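Side-chain contacts in heterokaryon incompatibility protein S (Podospora anserina, PDB 2WVO), which enforces heterokaryon incompatibility, triggering a lethal reaction on meeting the prion form of its incompatible partner so that only compatible fused cells survive: residues Y38-C41 against Q42-D46; I121-A124 against L125-L129; K130-V133 against S134-K138. All blocks are in the same frame, centred on the assembly; numbering follows the deposited sequence. Where two conformers were deposited one is given.

Contact 1 of 3, residues Y38-C41 against Q42-D46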
# COMPACT_ATOMS: atom_id res chain seq x y z
N TYR A 38 11.84 12.86 15.29
CA TYR A 38 12.50 11.55 15.36
C TYR A 38 11.95 10.67 16.48
O TYR A 38 11.50 9.55 16.23
CB TYR A 38 14.02 11.72 15.47
CG TYR A 38 14.82 10.47 15.87
CD1 TYR A 38 14.56 9.22 15.28
CD2 TYR A 38 15.85 10.56 16.82
CE1 TYR A 38 15.29 8.08 15.65
CE2 TYR A 38 16.59 9.43 17.17
CZ TYR A 38 16.30 8.19 16.59
OH TYR A 38 17.03 7.08 16.94
N GLU A 39 11.97 11.18 17.71
CA GLU A 39 11.57 10.40 18.89
C GLU A 39 10.13 9.90 18.82
O GLU A 39 9.88 8.73 19.09
CB GLU A 39 11.79 11.20 20.18
CG GLU A 39 13.25 11.34 20.61
CD GLU A 39 13.98 12.47 19.91
OE1 GLU A 39 13.38 13.19 19.08
OE2 GLU A 39 15.18 12.65 20.20
N ARG A 40 9.19 10.77 18.45
CA ARG A 40 7.79 10.37 18.39
C ARG A 40 7.55 9.35 17.27
O ARG A 40 6.79 8.41 17.43
CB ARG A 40 6.85 11.59 18.33
CG ARG A 40 6.07 11.83 17.04
CD ARG A 40 4.68 12.40 17.40
NE ARG A 40 3.68 12.28 16.33
CZ ARG A 40 2.38 12.00 16.54
NH1 ARG A 40 1.93 11.80 17.77
NH2 ARG A 40 1.54 11.91 15.52
N CYS A 41 8.24 9.53 16.14
CA CYS A 41 8.10 8.63 15.01
C CYS A 41 8.70 7.26 15.29
O CYS A 41 8.16 6.24 14.88
CB CYS A 41 8.70 9.27 13.75
SG CYS A 41 7.65 10.57 13.09
N GLN A 42 9.83 7.24 16.00
CA GLN A 42 10.45 5.99 16.44
C GLN A 42 9.53 5.23 17.39
O GLN A 42 9.38 3.99 17.31
CB GLN A 42 11.81 6.26 17.09
CG GLN A 42 12.51 5.01 17.60
CD GLN A 42 12.78 3.99 16.51
OE1 GLN A 42 13.65 4.18 15.67
NE2 GLN A 42 12.01 2.90 16.51
N LEU A 43 8.89 5.97 18.29
CA LEU A 43 7.96 5.39 19.26
C LEU A 43 6.66 4.91 18.64
O LEU A 43 6.06 3.95 19.12
CB LEU A 43 7.66 6.40 20.38
CG LEU A 43 8.78 6.63 21.40
CD1 LEU A 43 8.44 7.83 22.28
CD2 LEU A 43 9.02 5.38 22.24
N ARG A 44 6.21 5.59 17.58
CA ARG A 44 5.02 5.17 16.83
C ARG A 44 5.25 3.85 16.08
O ARG A 44 4.33 3.04 15.93
CB ARG A 44 4.57 6.27 15.87
CG ARG A 44 3.80 7.38 16.55
CD ARG A 44 3.57 8.56 15.64
NE ARG A 44 2.48 8.38 14.67
CZ ARG A 44 1.18 8.31 14.98
NH1 ARG A 44 0.76 8.32 16.25
NH2 ARG A 44 0.29 8.18 14.00
N LEU A 45 6.49 3.64 15.63
CA LEU A 45 6.94 2.37 15.06
C LEU A 45 6.95 1.29 16.17
O LEU A 45 6.39 0.20 16.00
CB LEU A 45 8.34 2.56 14.48
CG LEU A 45 8.73 2.24 13.03
CD1 LEU A 45 7.59 2.38 12.00
CD2 LEU A 45 9.93 3.11 12.63
N ASP A 46 7.57 1.63 17.30
CA ASP A 46 7.60 0.77 18.48
C ASP A 46 6.19 0.39 18.92
O ASP A 46 5.96 -0.74 19.34
CB ASP A 46 8.31 1.45 19.66
CG ASP A 46 9.78 1.73 19.40
OD1 ASP A 46 10.35 2.53 20.19
OD2 ASP A 46 10.37 1.20 18.43
O HOH W 1 16.29 4.73 15.90

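Contact 2 of 3, residues I121-A124 against L125-L129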
# COMPACT_ATOMS: atom_id res chain seq x y z
N ILE A 121 14.34 10.62 27.55
CA ILE A 121 13.00 10.12 27.87
C ILE A 121 12.42 9.26 26.75
O ILE A 121 11.82 8.21 27.00
CB ILE A 121 12.06 11.26 28.32
CG1 ILE A 121 12.15 11.41 29.84
CG2 ILE A 121 10.61 11.00 27.88
CD1 ILE A 121 11.69 12.72 30.38
N GLY A 122 12.60 9.72 25.51
CA GLY A 122 12.25 8.93 24.34
C GLY A 122 13.10 7.68 24.28
O GLY A 122 12.60 6.61 23.97
N ARG A 123 14.39 7.82 24.57
CA ARG A 123 15.34 6.70 24.58
C ARG A 123 14.90 5.60 25.54
O ARG A 123 14.95 4.42 25.19
CB ARG A 123 16.75 7.22 24.94
CG ARG A 123 17.88 6.18 24.95
CD ARG A 123 18.34 5.81 23.54
NE ARG A 123 19.26 4.66 23.51
CZ ARG A 123 18.88 3.39 23.42
NH1 ARG A 123 17.59 3.06 23.37
NH2 ARG A 123 19.80 2.43 23.40
N ALA A 124 14.45 6.00 26.74
CA ALA A 124 14.03 5.07 27.79
C ALA A 124 12.71 4.35 27.50
O ALA A 124 12.56 3.16 27.80
CB ALA A 124 13.96 5.78 29.14
N LEU A 125 11.74 5.08 26.94
CA LEU A 125 10.50 4.49 26.45
C LEU A 125 10.75 3.48 25.34
O LEU A 125 10.14 2.41 25.30
CB LEU A 125 9.57 5.59 25.93
CG LEU A 125 8.26 6.01 26.61
CD1 LEU A 125 8.07 5.49 28.04
CD2 LEU A 125 8.12 7.53 26.53
N HIS A 126 11.64 3.85 24.41
CA HIS A 126 12.04 2.99 23.30
C HIS A 126 12.61 1.65 23.78
O HIS A 126 12.26 0.59 23.24
CB HIS A 126 13.06 3.71 22.41
CG HIS A 126 13.59 2.87 21.29
ND1 HIS A 126 12.81 2.50 20.21
CD2 HIS A 126 14.81 2.33 21.07
CE1 HIS A 126 13.54 1.76 19.39
NE2 HIS A 126 14.75 1.65 19.89
N ARG A 127 13.48 1.71 24.78
CA ARG A 127 14.07 0.51 25.39
C ARG A 127 12.98 -0.35 26.02
O ARG A 127 12.97 -1.57 25.85
CB ARG A 127 15.13 0.90 26.43
CG ARG A 127 16.10 -0.22 26.81
CD ARG A 127 17.01 0.17 28.00
NE ARG A 127 17.62 1.49 27.85
CZ ARG A 127 18.67 1.77 27.08
NH1 ARG A 127 19.26 0.82 26.36
NH2 ARG A 127 19.13 3.02 27.02
N ARG A 128 12.07 0.29 26.74
CA ARG A 128 10.96 -0.37 27.42
C ARG A 128 9.98 -1.04 26.45
O ARG A 128 9.50 -2.15 26.71
CB ARG A 128 10.24 0.62 28.34
CG ARG A 128 8.99 0.11 29.04
CD ARG A 128 8.44 1.15 30.00
NE ARG A 128 8.95 0.98 31.37
CZ ARG A 128 10.01 1.63 31.86
NH1 ARG A 128 10.69 2.49 31.11
NH2 ARG A 128 10.40 1.40 33.11
N LEU A 129 9.68 -0.37 25.34
CA LEU A 129 8.80 -0.92 24.30
C LEU A 129 9.45 -2.08 23.51
O LEU A 129 8.79 -3.07 23.21
CB LEU A 129 8.31 0.19 23.36
CG LEU A 129 6.91 0.82 23.58
CD1 LEU A 129 6.44 0.78 25.03
CD2 LEU A 129 6.84 2.24 23.04

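Contact 3 of 3, residues K130-V133 against S134-K138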
# COMPACT_ATOMS: atom_id res chain seq x y z
N LYS A 130 10.74 -1.94 23.18
CA LYS A 130 11.51 -3.02 22.55
C LYS A 130 11.57 -4.27 23.43
O LYS A 130 11.26 -5.37 22.97
CB LYS A 130 12.93 -2.55 22.16
CG LYS A 130 13.15 -2.24 20.66
CD LYS A 130 14.65 -2.07 20.33
CE LYS A 130 15.06 -2.76 19.02
NZ LYS A 130 14.66 -2.04 17.74
N ASP A 131 11.96 -4.10 24.70
CA ASP A 131 12.09 -5.21 25.67
C ASP A 131 10.77 -5.95 25.93
O ASP A 131 10.75 -7.17 26.04
CB ASP A 131 12.66 -4.72 27.01
CG ASP A 131 14.12 -4.33 26.92
OD1 ASP A 131 14.71 -3.97 27.97
OD2 ASP A 131 14.70 -4.36 25.81
N LEU A 132 9.69 -5.18 26.03
CA LEU A 132 8.34 -5.70 26.18
C LEU A 132 7.95 -6.72 25.08
O LEU A 132 7.41 -7.78 25.39
CB LEU A 132 7.37 -4.52 26.23
CG LEU A 132 5.85 -4.61 26.24
CD1 LEU A 132 5.33 -5.34 27.47
CD2 LEU A 132 5.32 -3.17 26.22
N VAL A 133 8.21 -6.40 23.81
CA VAL A 133 7.91 -7.37 22.74
C VAL A 133 8.93 -8.53 22.66
O VAL A 133 8.55 -9.64 22.32
CB VAL A 133 7.60 -6.72 21.33
CG1 VAL A 133 7.10 -5.28 21.46
CG2 VAL A 133 8.78 -6.82 20.40
N SER A 134 10.19 -8.27 23.01
CA SER A 134 11.20 -9.33 23.17
C SER A 134 10.77 -10.44 24.14
O SER A 134 11.03 -11.62 23.88
CB SER A 134 12.54 -8.76 23.62
OG SER A 134 13.22 -8.16 22.53
N ARG A 135 10.13 -10.05 25.24
CA ARG A 135 9.58 -11.00 26.21
C ARG A 135 8.49 -11.84 25.55
O ARG A 135 8.52 -13.07 25.61
CB ARG A 135 9.02 -10.29 27.46
CG ARG A 135 8.11 -11.17 28.33
CD ARG A 135 6.95 -10.37 28.91
NE ARG A 135 5.65 -10.94 28.56
CZ ARG A 135 4.52 -10.23 28.46
NH1 ARG A 135 4.52 -8.92 28.68
NH2 ARG A 135 3.39 -10.83 28.13
N ARG A 136 7.54 -11.17 24.92
CA ARG A 136 6.43 -11.83 24.24
C ARG A 136 6.86 -12.71 23.08
O ARG A 136 6.29 -13.78 22.87
CB ARG A 136 5.43 -10.80 23.73
CG ARG A 136 4.62 -10.17 24.81
CD ARG A 136 3.71 -9.13 24.26
NE ARG A 136 2.83 -8.61 25.30
CZ ARG A 136 2.16 -7.47 25.21
NH1 ARG A 136 2.28 -6.71 24.13
NH2 ARG A 136 1.38 -7.09 26.21
N GLN A 137 7.86 -12.27 22.33
CA GLN A 137 8.22 -12.93 21.08
C GLN A 137 8.91 -14.25 21.32
O GLN A 137 10.00 -14.29 21.91
CB GLN A 137 9.07 -12.03 20.17
CG GLN A 137 8.26 -10.94 19.49
CD GLN A 137 6.91 -11.42 18.99
OE1 GLN A 137 6.83 -12.25 18.07
NE2 GLN A 137 5.84 -10.90 19.59
N LYS A 138 8.25 -15.32 20.86
CA LYS A 138 8.79 -16.68 20.92
C LYS A 138 10.15 -16.66 20.24
O LYS A 138 10.32 -15.99 19.20
CB LYS A 138 7.86 -17.67 20.20
CG LYS A 138 8.11 -19.13 20.57
CD LYS A 138 7.58 -20.08 19.49
CE LYS A 138 7.84 -21.54 19.84
NZ LYS A 138 7.00 -22.00 20.98
O HOH W 2 11.84 -6.00 20.47

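Contact 1 of 3, residues Y38-C41 against Q42-D46
R40 and R44, one turn apart in the opening turns of helix 38-59, lie side by side with their guanidinium groups stacked: the planes differ by 10° and the centres are 4.2 Å apart. Followed outward, the R44 chain first runs over the carbonyl of R40. Its CB is close to that oxygen, and its CG packs 3.3 Å from R40 O, the same atom that accepts the backbone hydrogen bond of R44 N at 2.9 Å. CD then lies against one face of the R40 guanidinium, over its centre and 3.7 Å from R40 CZ. A bend at chi3 (78°) lays the R44 guanidinium flat against that of R40, with R44 CZ 3.7 Å from R40 NH2. The charged ends are drawn off to separate partners: R40 forms a salt bridge with D202, while NH1 of R44 reaches the carbonyl of G205.

On another side of the helix, Y38 and Q42 also point the same way, with ring and amide planes nearly perpendicular. A water in the plane of the ring accepts a hydrogen bond from Y38 OH at 2.7 Å and donates one to Q42 OE1. The other end of the amide, Q42 NE2, gives a bond of 3.0 Å to D46 OD2, arriving from above the carboxylate plane. Both ends of this buried amide are therefore engaged, which should hold its rotation. For the arginines, stacking flat keeps N-H edges available to outside acceptors, and the carboxylate and carbonyl they reach probably offset the cost of placing two cations together.

Contact 2 of 3, residues I121-A124 against L125-L129
R123 and R127, an i, i+4 pair on the amphipathic helix 120-136 of the HeLo domain, bring their guanidinium groups together with the planes 41° apart, too steep for a flat stack. NH2 of R127 lies 3.6 Å from R123 CZ, over the centre of that group's face. In return, NH1 of R123 lies over a face of the R127 guanidinium, displaced toward its rim. R123 reaches this place because its CG is anti to the backbone N (chi1 -178°) and the chain then bends at chi2, carrying the tip down the helix toward the next turn. The same NH1 also meets the imidazole of H126, in the plane of the ring and at its edge, 3.7 Å from H126 CD2.

The next layer surrounds these groups. D115 and M118, from the loop preceding the helix, touch the R123 side chain, and the nearby D115 may partly offset the positive charge. H126 is positioned from both of its nitrogens: ND1 faces D46 of helix 38-59 in a probable hydrogen bond, and NE2 makes a weak one to D115. On another side of the helix, I121 CG2 is in loose contact with L125 CD2 at 4.5 Å, and both side chains rest on helix 194-204. Beneath everything runs the regular backbone ladder, whose L125 N to I121 O bond is nearly straight at 167°. Further along the helix, the R128 chain bends at chi3 and its NH1 lies 3.9 Å from A124 O.

Contact 3 of 3, residues K130-V133 against S134-K138
V133 and Q137 make the close-packed side of this last turn of helix 120-136. Q137 N donates to V133 O at 2.7 Å, and the side chain of Q137 comes back over the same oxygen, its CG 3.1 Å from V133 O. CG of Q137 stands anti to its own carbonyl carbon (chi1 -75°), the setting that folds it back over the preceding turn. Its aliphatic part also approaches V133 CG2 at 4.3 Å. Helices 14-23 and 38-59 close over this side: V133 rests on K49 and V50, and Q137 on F18, N19 and V22. Q137 is also where the chain leaves helical geometry, so the short bond from its N is the final rung of the ladder here.

The remaining faces are slacker. R136 N reaches L132 O only weakly, at 3.4 Å. Methyl CD1 of L132 lies over one face of the R136 guanidinium, 4.4 Å from its CZ, in a light contact. The R136 chain is extended from CG to NE, and its tip ends in a salt bridge to E187 of helix 177-187 and a hydrogen bond to S53.

S134 is on the solvent-facing side. Its N bonds K130 O at 3.1 Å, and a water donates to the same oxygen at 2.6 Å while lying near S134 OG. K130 O thus has two donors, one from the backbone and one from solvent. Overall, the helix end is secured by backbone bonds and by side-chain packing on its inner side. R136, bridged to E187 and bonded to S53, adds a polar tie to helices 177-187 and 38-59.

In the fold
Contacts 2 and 3 follow one another without a break along helix 120-136, their centres 14 Å apart, while contact 1 occupies the start of helix 38-59, which packs against it. Contacts 1 and 2 meet directly, with centres 10 Å apart: D46 OD1 and H126 ND1, 2.5 Å apart, probably form a hydrogen bond, and L43 CD2 packs 3.7 Å from L125 CB. Contact 3 stands off from contact 1, with centres 17 Å apart and nearest atoms about 5 Å apart. Contacts 1 and 2 thus share part of the interface between the two helices, and contact 3 meets later turns of helix 38-59, all within the globular domain that inhibits its own C-terminal prion domain.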